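Local coordinates for protein suppressor of fused homolog (Drosophila melanogaster, PDB 6LPH) that probably binds and sequesters transcription factors of RNA polymerase II genes, and is seen here, as its N-terminal part, in complex with a peptide of Fu, at residues G214-N217 / F218-Q221; I184-T188 / G189-F193; K13-P16 / G17-A20. All coordinates share one frame; numbering follows the deposited sequence.

Interaction 1 (G214-N217 / F218-Q221); sequences GVLN and FLRQ
Phe218 N donates the first of three successive i to i+4 backbone bonds that run through the last turn of helix 201-219, to Gly214 O at 3.1 Å. The same carbonyl oxygen also lies over one face of the Phe218 ring, 3.4 Å above the plane and displaced toward the rim beside CG. With CG beside its own backbone N and anti to the carbonyl carbon (chi1 -71°), the phenyl group leans back along the helix over the carbonyl oxygen of Gly214. Leu219 follows with the straightest of the three bonds, from its N to Val215 O. Its side chain reaches back toward the preceding turn: CD1 meets Leu216 CD2 at 4.2 Å and, more loosely, Val215 CG1 at 4.4 Å. At Arg220 the backbone N still reaches Leu216 O, at 3.0 Å, while the side chain is extended from CG to NE and doubles back beside the helix. Its aliphatic part passes Leu216 O, CG at 3.5 Å, before NH1 meets Asn217 OD1 at 2.8 Å. That bond is weak because it is strongly bent (117°): the oxygen stands at the guanidinium edge, but the amide and guanidinium planes are turned 51° apart. Gln221 comes after the regular turns; its N bonds to Phe218 O, and its chain, bent at chi2, brings the amide near Asn217 O without a hydrogen bond. Around this turn, Val215 and Leu216 face Leu174 of strand 172-186, and Leu216 also touches Ala176, so that this side of the helix packs on the sheet. The Phe218 ring meets that of Trp210, two turns earlier in the same helix, and together with Leu219 touches Val240 of helix 240-243.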
ATOM      1  N   GLY A 214     -13.396  14.293  -1.385  1.00 16.62           N
ATOM      2  CA  GLY A 214     -13.684  15.110  -2.578  1.00 16.73           C
ATOM      3  C   GLY A 214     -12.489  15.160  -3.543  1.00 17.03           C
ATOM      4  O   GLY A 214     -12.662  15.099  -4.769  1.00 16.60           O
ATOM      5  N   VAL A 215     -11.273  15.258  -3.009  1.00 16.19           N
ATOM      6  CA  VAL A 215     -10.063  15.170  -3.866  1.00 16.04           C
ATOM      7  C   VAL A 215      -9.897  13.757  -4.485  1.00 15.26           C
ATOM      8  O   VAL A 215      -9.568  13.630  -5.676  1.00 14.37           O
ATOM      9  CB  VAL A 215      -8.771  15.609  -3.124  1.00 16.19           C
ATOM     10  CG1 VAL A 215      -7.555  15.450  -4.020  1.00 16.56           C
ATOM     11  CG2 VAL A 215      -8.887  17.052  -2.640  1.00 15.54           C
ATOM     12  N   LEU A 216     -10.116  12.706  -3.690  1.00 14.18           N
ATOM     13  CA  LEU A 216     -10.051  11.327  -4.231  1.00 14.21           C
ATOM     14  C   LEU A 216     -11.067  11.137  -5.356  1.00 15.77           C
ATOM     15  O   LEU A 216     -10.770  10.489  -6.371  1.00 15.36           O
ATOM     16  CB  LEU A 216     -10.318  10.288  -3.145  1.00 15.46           C
ATOM     17  CG  LEU A 216      -9.204  10.181  -2.100  1.00 15.46           C
ATOM     18  CD1 LEU A 216      -9.630   9.337  -0.911  1.00 16.92           C
ATOM     19  CD2 LEU A 216      -7.883   9.688  -2.701  1.00 14.31           C
ATOM     20  N   ASN A 217     -12.256  11.719  -5.173  1.00 15.94           N
ATOM     21  CA  ASN A 217     -13.305  11.628  -6.171  1.00 17.95           C
ATOM     22  C   ASN A 217     -12.885  12.276  -7.472  1.00 18.71           C
ATOM     23  O   ASN A 217     -13.188  11.730  -8.554  1.00 19.71           O
ATOM     24  CB  ASN A 217     -14.599  12.272  -5.685  1.00 21.71           C
ATOM     25  CG  ASN A 217     -15.427  11.345  -4.813  1.00 29.04           C
ATOM     26  OD1 ASN A 217     -15.280  10.119  -4.869  1.00 34.18           O
ATOM     27  ND2 ASN A 217     -16.315  11.928  -3.997  1.00 37.37           N
ATOM     28  N   PHE A 218     -12.180  13.413  -7.371  1.00 16.92           N
ATOM     29  CA  PHE A 218     -11.619  14.089  -8.558  1.00 17.99           C
ATOM     30  C   PHE A 218     -10.623  13.186  -9.281  1.00 17.77           C
ATOM     31  O   PHE A 218     -10.689  13.043 -10.505  1.00 17.76           O
ATOM     32  CB  PHE A 218     -10.887  15.391  -8.189  1.00 20.02           C
ATOM     33  CG  PHE A 218     -11.784  16.519  -7.753  1.00 21.55           C
ATOM     34  CD1 PHE A 218     -13.132  16.587  -8.153  1.00 23.61           C
ATOM     35  CD2 PHE A 218     -11.259  17.551  -6.951  1.00 21.19           C
ATOM     36  CE1 PHE A 218     -13.941  17.653  -7.750  1.00 24.67           C
ATOM     37  CE2 PHE A 218     -12.062  18.624  -6.556  1.00 24.21           C
ATOM     38  CZ  PHE A 218     -13.404  18.662  -6.943  1.00 28.02           C
ATOM     39  N   LEU A 219      -9.696  12.594  -8.517  1.00 15.33           N
ATOM     40  CA  LEU A 219      -8.659  11.693  -9.056  1.00 15.56           C
ATOM     41  C   LEU A 219      -9.211  10.474  -9.798  1.00 14.95           C
ATOM     42  O   LEU A 219      -8.631  10.029 -10.794  1.00 14.93           O
ATOM     43  CB  LEU A 219      -7.708  11.243  -7.936  1.00 14.96           C
ATOM     44  CG  LEU A 219      -6.875  12.337  -7.235  1.00 15.16           C
ATOM     45  CD1 LEU A 219      -6.211  11.785  -5.977  1.00 16.28           C
ATOM     46  CD2 LEU A 219      -5.815  12.897  -8.175  1.00 16.67           C
ATOM     47  N   ARG A 220     -10.343   9.961  -9.323  1.00 14.59           N
ATOM     48  CA  ARG A 220     -10.957   8.757  -9.884  1.00 16.63           C
ATOM     49  C   ARG A 220     -11.541   8.947 -11.269  1.00 18.52           C
ATOM     50  O   ARG A 220     -11.846   7.954 -11.943  1.00 17.69           O
ATOM     51  CB  ARG A 220     -12.109   8.264  -8.998  1.00 17.26           C
ATOM     52  CG  ARG A 220     -11.729   7.477  -7.774  1.00 16.29           C
ATOM     53  CD  ARG A 220     -12.998   7.088  -6.992  1.00 21.32           C
ATOM     54  NE  ARG A 220     -12.669   6.435  -5.710  1.00 30.40           N
ATOM     55  CZ  ARG A 220     -12.868   6.952  -4.487  1.00 30.36           C
ATOM     56  NH1 ARG A 220     -13.397   8.162  -4.315  1.00 28.25           N
ATOM     57  NH2 ARG A 220     -12.513   6.264  -3.405  1.00 39.11           N
ATOM     58  N   GLN A 221     -11.708  10.206 -11.671  1.00 19.68           N
ATOM     59  CA  GLN A 221     -12.498  10.590 -12.850  1.00 23.27           C
ATOM     60  C   GLN A 221     -11.775  10.348 -14.166  1.00 21.08           C
ATOM     61  O   GLN A 221     -12.403  10.261 -15.206  1.00 23.32           O
ATOM     62  CB  GLN A 221     -12.788  12.088 -12.776  1.00 31.58           C
ATOM     63  CG  GLN A 221     -14.232  12.462 -12.918  1.00 40.11           C
ATOM     64  CD  GLN A 221     -14.963  12.354 -11.603  1.00 39.62           C
ATOM     65  OE1 GLN A 221     -15.272  13.367 -10.970  1.00 52.83           O
ATOM     66  NE2 GLN A 221     -15.235  11.128 -11.174  1.00 36.66           N
TER

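Interaction 2 (I184-T188 / G189-F193); sequences IDTPT and GTVDF
Thr186 holds OG1 between its backbone N and carbonyl carbon (chi1 81°), which aims the hydroxyl across the turn at Gly189, while Ile184, with CG1 in the equivalent position (chi1 68°), sends CD1 to the edge of the Phe193 ring. Thr186 OG1 donates to Gly189 O at 2.8 Å, tilted slightly out of the carbonyl plane, and the same acceptor takes a weak bond from Thr186 N. The hydroxyl oxygen in turn receives a weak bond from Thr188 N at 3.1 Å. On the same face of the sheet Thr186 CG2 touches Val191 CG2 at 3.8 Å. These residues form a tight beta hairpin joining strands 172-186 and 189-199, with a type I turn from Thr186 to Gly189 closed by Gly189 N to Thr186 O. Gly189 has a positive phi (127°), at which a side chain would be jammed against Thr188 O. Replacing Thr186 by a valine would probably cost Gly189 O its hydroxyl donor and leave Thr188 N without its side-chain acceptor within the turn. Farther along, Ile184 and Val191 form a hydrogen-bonded antiparallel pair: Ile184 N to Val191 O is 2.9 Å, and Val191 N to Ile184 O is 2.8 Å. Beyond it, Ile184 CD1 lies in the plane of the Phe193 ring, 3.9 Å from CE1, and Val191 CG1 sits over one ring face.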
ATOM      1  N   ILE A 184     -13.458  -6.258   5.829  1.00 17.23           N
ATOM      2  CA  ILE A 184     -13.901  -7.612   6.159  1.00 18.15           C
ATOM      3  C   ILE A 184     -13.957  -7.836   7.671  1.00 19.06           C
ATOM      4  O   ILE A 184     -13.311  -7.106   8.455  1.00 17.83           O
ATOM      5  CB  ILE A 184     -12.986  -8.699   5.558  1.00 18.01           C
ATOM      6  CG1 ILE A 184     -11.592  -8.684   6.236  1.00 17.19           C
ATOM      7  CG2 ILE A 184     -12.843  -8.539   4.032  1.00 17.74           C
ATOM      8  CD1 ILE A 184     -10.658  -9.778   5.733  1.00 16.09           C
ATOM      9  N   ASP A 185     -14.709  -8.861   8.067  1.00 19.09           N
ATOM     10  CA  ASP A 185     -14.737  -9.301   9.447  1.00 18.25           C
ATOM     11  C   ASP A 185     -13.782 -10.480   9.490  1.00 19.56           C
ATOM     12  O   ASP A 185     -13.616 -11.185   8.484  1.00 21.95           O
ATOM     13  CB  ASP A 185     -16.145  -9.773   9.828  1.00 20.82           C
ATOM     14  CG  ASP A 185     -16.305 -10.000  11.326  1.00 22.89           C
ATOM     15  OD1 ASP A 185     -15.485  -9.467  12.102  1.00 22.22           O
ATOM     16  OD2 ASP A 185     -17.264 -10.699  11.743  1.00 24.91           O
ATOM     17  N   THR A 186     -13.130 -10.686  10.632  1.00 17.38           N
ATOM     18  CA  THR A 186     -12.235 -11.831  10.795  1.00 17.60           C
ATOM     19  C   THR A 186     -12.428 -12.389  12.178  1.00 17.17           C
ATOM     20  O   THR A 186     -13.061 -11.734  13.005  1.00 19.06           O
ATOM     21  CB  THR A 186     -10.731 -11.448  10.619  1.00 16.42           C
ATOM     22  OG1 THR A 186     -10.216 -10.865  11.826  1.00 17.12           O
ATOM     23  CG2 THR A 186     -10.510 -10.482   9.431  1.00 17.42           C
ATOM     24  N   PRO A 187     -11.911 -13.613  12.438  1.00 17.03           N
ATOM     25  CA  PRO A 187     -11.981 -14.132  13.799  1.00 17.33           C
ATOM     26  C   PRO A 187     -11.424 -13.164  14.837  1.00 17.04           C
ATOM     27  O   PRO A 187     -11.925 -13.154  15.967  1.00 18.79           O
ATOM     28  CB  PRO A 187     -11.133 -15.398  13.733  1.00 17.72           C
ATOM     29  CG  PRO A 187     -11.285 -15.864  12.319  1.00 19.03           C
ATOM     30  CD  PRO A 187     -11.463 -14.639  11.481  1.00 16.77           C
ATOM     31  N   THR A 188     -10.414 -12.355  14.480  1.00 16.43           N
ATOM     32  CA  THR A 188      -9.862 -11.411  15.472  1.00 16.44           C
ATOM     33  C   THR A 188     -10.461  -9.991  15.395  1.00 16.06           C
ATOM     34  O   THR A 188      -9.999  -9.090  16.079  1.00 16.78           O
ATOM     35  CB  THR A 188      -8.314 -11.334  15.460  1.00 17.34           C
ATOM     36  OG1 THR A 188      -7.867 -10.927  14.162  1.00 18.90           O
ATOM     37  CG2 THR A 188      -7.677 -12.695  15.835  1.00 18.20           C
ATOM     38  N   GLY A 189     -11.492  -9.780  14.586  1.00 15.34           N
ATOM     39  CA  GLY A 189     -12.070  -8.448  14.515  1.00 15.68           C
ATOM     40  C   GLY A 189     -12.174  -7.922  13.109  1.00 15.14           C
ATOM     41  O   GLY A 189     -11.870  -8.634  12.159  1.00 15.06           O
ATOM     42  N   THR A 190     -12.603  -6.674  12.974  1.00 15.33           N
ATOM     43  CA  THR A 190     -12.805  -6.110  11.638  1.00 15.97           C
ATOM     44  C   THR A 190     -11.446  -5.606  11.122  1.00 14.90           C
ATOM     45  O   THR A 190     -10.587  -5.182  11.896  1.00 13.91           O
ATOM     46  CB  THR A 190     -13.808  -4.941  11.634  1.00 16.61           C
ATOM     47  OG1 THR A 190     -13.355  -3.934  12.546  1.00 20.17           O
ATOM     48  CG2 THR A 190     -15.259  -5.411  12.065  1.00 18.80           C
ATOM     49  N   VAL A 191     -11.293  -5.658   9.807  1.00 15.25           N
ATOM     50  CA  VAL A 191     -10.085  -5.161   9.101  1.00 15.91           C
ATOM     51  C   VAL A 191     -10.584  -4.373   7.897  1.00 14.79           C
ATOM     52  O   VAL A 191     -11.190  -4.954   6.995  1.00 15.22           O
ATOM     53  CB  VAL A 191      -9.208  -6.322   8.631  1.00 15.84           C
ATOM     54  CG1 VAL A 191      -7.994  -5.827   7.775  1.00 15.85           C
ATOM     55  CG2 VAL A 191      -8.700  -7.116   9.833  1.00 14.42           C
ATOM     56  N   ASP A 192     -10.353  -3.053   7.899  1.00 15.56           N
ATOM     57  CA  ASP A 192     -10.584  -2.205   6.710  1.00 17.02           C
ATOM     58  C   ASP A 192      -9.310  -2.276   5.868  1.00 14.77           C
ATOM     59  O   ASP A 192      -8.227  -2.229   6.425  1.00 16.68           O
ATOM     60  CB  ASP A 192     -10.697  -0.726   7.136  1.00 18.39           C
ATOM     61  CG  ASP A 192     -12.039  -0.374   7.742  1.00 24.67           C
ATOM     62  OD1 ASP A 192     -12.920  -1.252   7.801  1.00 30.13           O
ATOM     63  OD2 ASP A 192     -12.230   0.804   8.151  1.00 30.65           O
ATOM     64  N   PHE A 193      -9.408  -2.327   4.544  1.00 12.71           N
ATOM     65  CA  PHE A 193      -8.195  -2.199   3.712  1.00 12.17           C
ATOM     66  C   PHE A 193      -8.034  -0.749   3.276  1.00 12.41           C
ATOM     67  O   PHE A 193      -8.818  -0.240   2.463  1.00 12.36           O
ATOM     68  CB  PHE A 193      -8.209  -3.212   2.558  1.00 12.84           C
ATOM     69  CG  PHE A 193      -8.075  -4.641   3.044  1.00 14.34           C
ATOM     70  CD1 PHE A 193      -9.215  -5.407   3.389  1.00 15.25           C
ATOM     71  CD2 PHE A 193      -6.827  -5.190   3.240  1.00 11.63           C
ATOM     72  CE1 PHE A 193      -9.083  -6.709   3.889  1.00 14.55           C
ATOM     73  CE2 PHE A 193      -6.689  -6.483   3.751  1.00 15.69           C
ATOM     74  CZ  PHE A 193      -7.806  -7.247   4.072  1.00 12.84           C
TER

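Interaction 3 (K13-P16 / G17-A20); sequences KPPP and GLKA
Local contacts at the N-terminal end of helix 16-28 join the proline run that leads into the helix to its first turn, at the start of the modelled chain. Pro15 occupies the N-cap position, and its carbonyl oxygen accepts Lys19 N at 2.8 Å in a nearly straight bond (164°) whose donor stands almost in line with the C=O bond. Pro16 O repeats the pattern one residue on, taking Ala20 N at 3.1 Å, though here the donor lies above the carbonyl plane. Neither Pro15 nor Pro16 has a backbone N-H to offer, which is no handicap at this end of a helix, where the first amides have no preceding turn to bond to. The Pro15 ring and the Leu18 side chain lie alongside each other and point the same way, with Pro15 CG 3.9 Å from Leu18 CD1; Leu18 CB also rests 3.5 Å from Pro15 O. Lys19 uses its aliphatic portion: with CG anti to the backbone N (chi1 -176°) and the next torsions extended, its chain runs across the Pro14 ring, CD approaching Pro14 CG at 3.8 Å and CE following at 4.0 Å. A bend at the last torsion then turns NZ toward Asp23, one turn farther along the helix, with which it forms a salt bridge. Pro15 also touches His83, and Leu18 packs against an aromatic side chain of the bound peptide, so Leu18 brings the helix start to that interface. Because prolines lack only an amide N-H that a helix start does not need, their carbonyls and rings can still hold the first turn, with Lys19 contributing its methylenes to Pro14 and its ammonium group to Asp23.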
ATOM      1  N   LYS A  13      -3.715 -25.371  13.804  1.00 75.71           N
ATOM      2  CA  LYS A  13      -4.599 -24.307  13.249  1.00 68.57           C
ATOM      3  C   LYS A  13      -3.823 -22.990  13.086  1.00 62.29           C
ATOM      4  O   LYS A  13      -3.166 -22.545  14.030  1.00 59.15           O
ATOM      5  CB  LYS A  13      -5.821 -24.117  14.140  1.00 68.54           C
ATOM      6  N   PRO A  14      -3.904 -22.362  11.889  1.00 57.21           N
ATOM      7  CA  PRO A  14      -3.091 -21.187  11.531  1.00 46.79           C
ATOM      8  C   PRO A  14      -3.433 -19.955  12.358  1.00 37.35           C
ATOM      9  O   PRO A  14      -4.443 -19.976  13.090  1.00 37.12           O
ATOM     10  CB  PRO A  14      -3.459 -20.926  10.058  1.00 48.44           C
ATOM     11  CG  PRO A  14      -4.198 -22.137   9.605  1.00 52.40           C
ATOM     12  CD  PRO A  14      -4.876 -22.677  10.827  1.00 55.95           C
ATOM     13  N   PRO A  15      -2.601 -18.888  12.261  1.00 33.63           N
ATOM     14  CA  PRO A  15      -2.996 -17.690  12.995  1.00 27.24           C
ATOM     15  C   PRO A  15      -4.232 -17.096  12.335  1.00 22.57           C
ATOM     16  O   PRO A  15      -4.227 -16.855  11.128  1.00 23.13           O
ATOM     17  CB  PRO A  15      -1.765 -16.769  12.906  1.00 25.52           C
ATOM     18  CG  PRO A  15      -0.721 -17.534  12.137  1.00 28.82           C
ATOM     19  CD  PRO A  15      -1.411 -18.648  11.420  1.00 30.57           C
ATOM     20  N   PRO A  16      -5.300 -16.896  13.126  1.00 23.49           N
ATOM     21  CA  PRO A  16      -6.653 -16.674  12.606  1.00 19.88           C
ATOM     22  C   PRO A  16      -6.841 -15.365  11.847  1.00 19.00           C
ATOM     23  O   PRO A  16      -7.622 -15.325  10.878  1.00 17.16           O
ATOM     24  CB  PRO A  16      -7.547 -16.706  13.860  1.00 22.06           C
ATOM     25  CG  PRO A  16      -6.652 -16.996  15.012  1.00 23.71           C
ATOM     26  CD  PRO A  16      -5.239 -16.819  14.597  1.00 24.44           C
ATOM     27  N   GLY A  17      -6.163 -14.303  12.284  1.00 17.47           N
ATOM     28  CA  GLY A  17      -6.232 -13.037  11.563  1.00 16.47           C
ATOM     29  C   GLY A  17      -5.522 -13.166  10.230  1.00 17.82           C
ATOM     30  O   GLY A  17      -6.067 -12.803   9.174  1.00 18.75           O
ATOM     31  N   LEU A  18      -4.306 -13.690  10.263  1.00 16.88           N
ATOM     32  CA  LEU A  18      -3.526 -13.900   9.027  1.00 17.79           C
ATOM     33  C   LEU A  18      -4.342 -14.781   8.048  1.00 16.14           C
ATOM     34  O   LEU A  18      -4.525 -14.422   6.889  1.00 16.06           O
ATOM     35  CB  LEU A  18      -2.193 -14.560   9.379  1.00 20.28           C
ATOM     36  CG  LEU A  18      -0.896 -14.373   8.576  1.00 24.99           C
ATOM     37  CD1 LEU A  18      -0.050 -15.600   8.851  1.00 25.20           C
ATOM     38  CD2 LEU A  18      -1.073 -14.166   7.098  1.00 25.78           C
ATOM     39  N   LYS A  19      -4.885 -15.894   8.538  1.00 17.32           N
ATOM     40  CA  LYS A  19      -5.656 -16.823   7.682  1.00 17.05           C
ATOM     41  C   LYS A  19      -6.871 -16.148   6.997  1.00 16.88           C
ATOM     42  O   LYS A  19      -7.126 -16.383   5.804  1.00 17.71           O
ATOM     43  CB  LYS A  19      -6.094 -18.077   8.474  1.00 21.27           C
ATOM     44  CG  LYS A  19      -6.827 -19.136   7.626  1.00 21.04           C
ATOM     45  CD  LYS A  19      -7.292 -20.341   8.436  1.00 28.73           C
ATOM     46  CE  LYS A  19      -7.603 -21.514   7.512  1.00 34.12           C
ATOM     47  NZ  LYS A  19      -8.557 -21.135   6.445  1.00 31.41           N
ATOM     48  N   ALA A  20      -7.621 -15.326   7.744  1.00 17.57           N
ATOM     49  CA  ALA A  20      -8.780 -14.581   7.181  1.00 16.36           C
ATOM     50  C   ALA A  20      -8.381 -13.666   6.020  1.00 15.76           C
ATOM     51  O   ALA A  20      -9.043 -13.611   4.978  1.00 15.25           O
ATOM     52  CB  ALA A  20      -9.449 -13.754   8.258  1.00 17.02           C
TER

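Along the chain the order is interaction 3, then interaction 2, then interaction 1. Interactions 2 and 3 are neighbours, their centres about 11 Å apart, and they touch directly: Thr186 CB lies 3.5 Å from Ala20 CB, and Pro187 CB lies 3.8 Å from Pro16 CB, which seats the start of helix 16-28 against the hairpin turn. Interaction 1 lies on the opposite side of the chain's centre from interaction 3, with centres about 35 Å apart, and about 27 Å from interaction 2. Strand 189-199 leads from the hairpin toward helix 201-219, whose end packs on strand 172-186, so the two hairpin strands of the mixed sheet span the distance between the two sites.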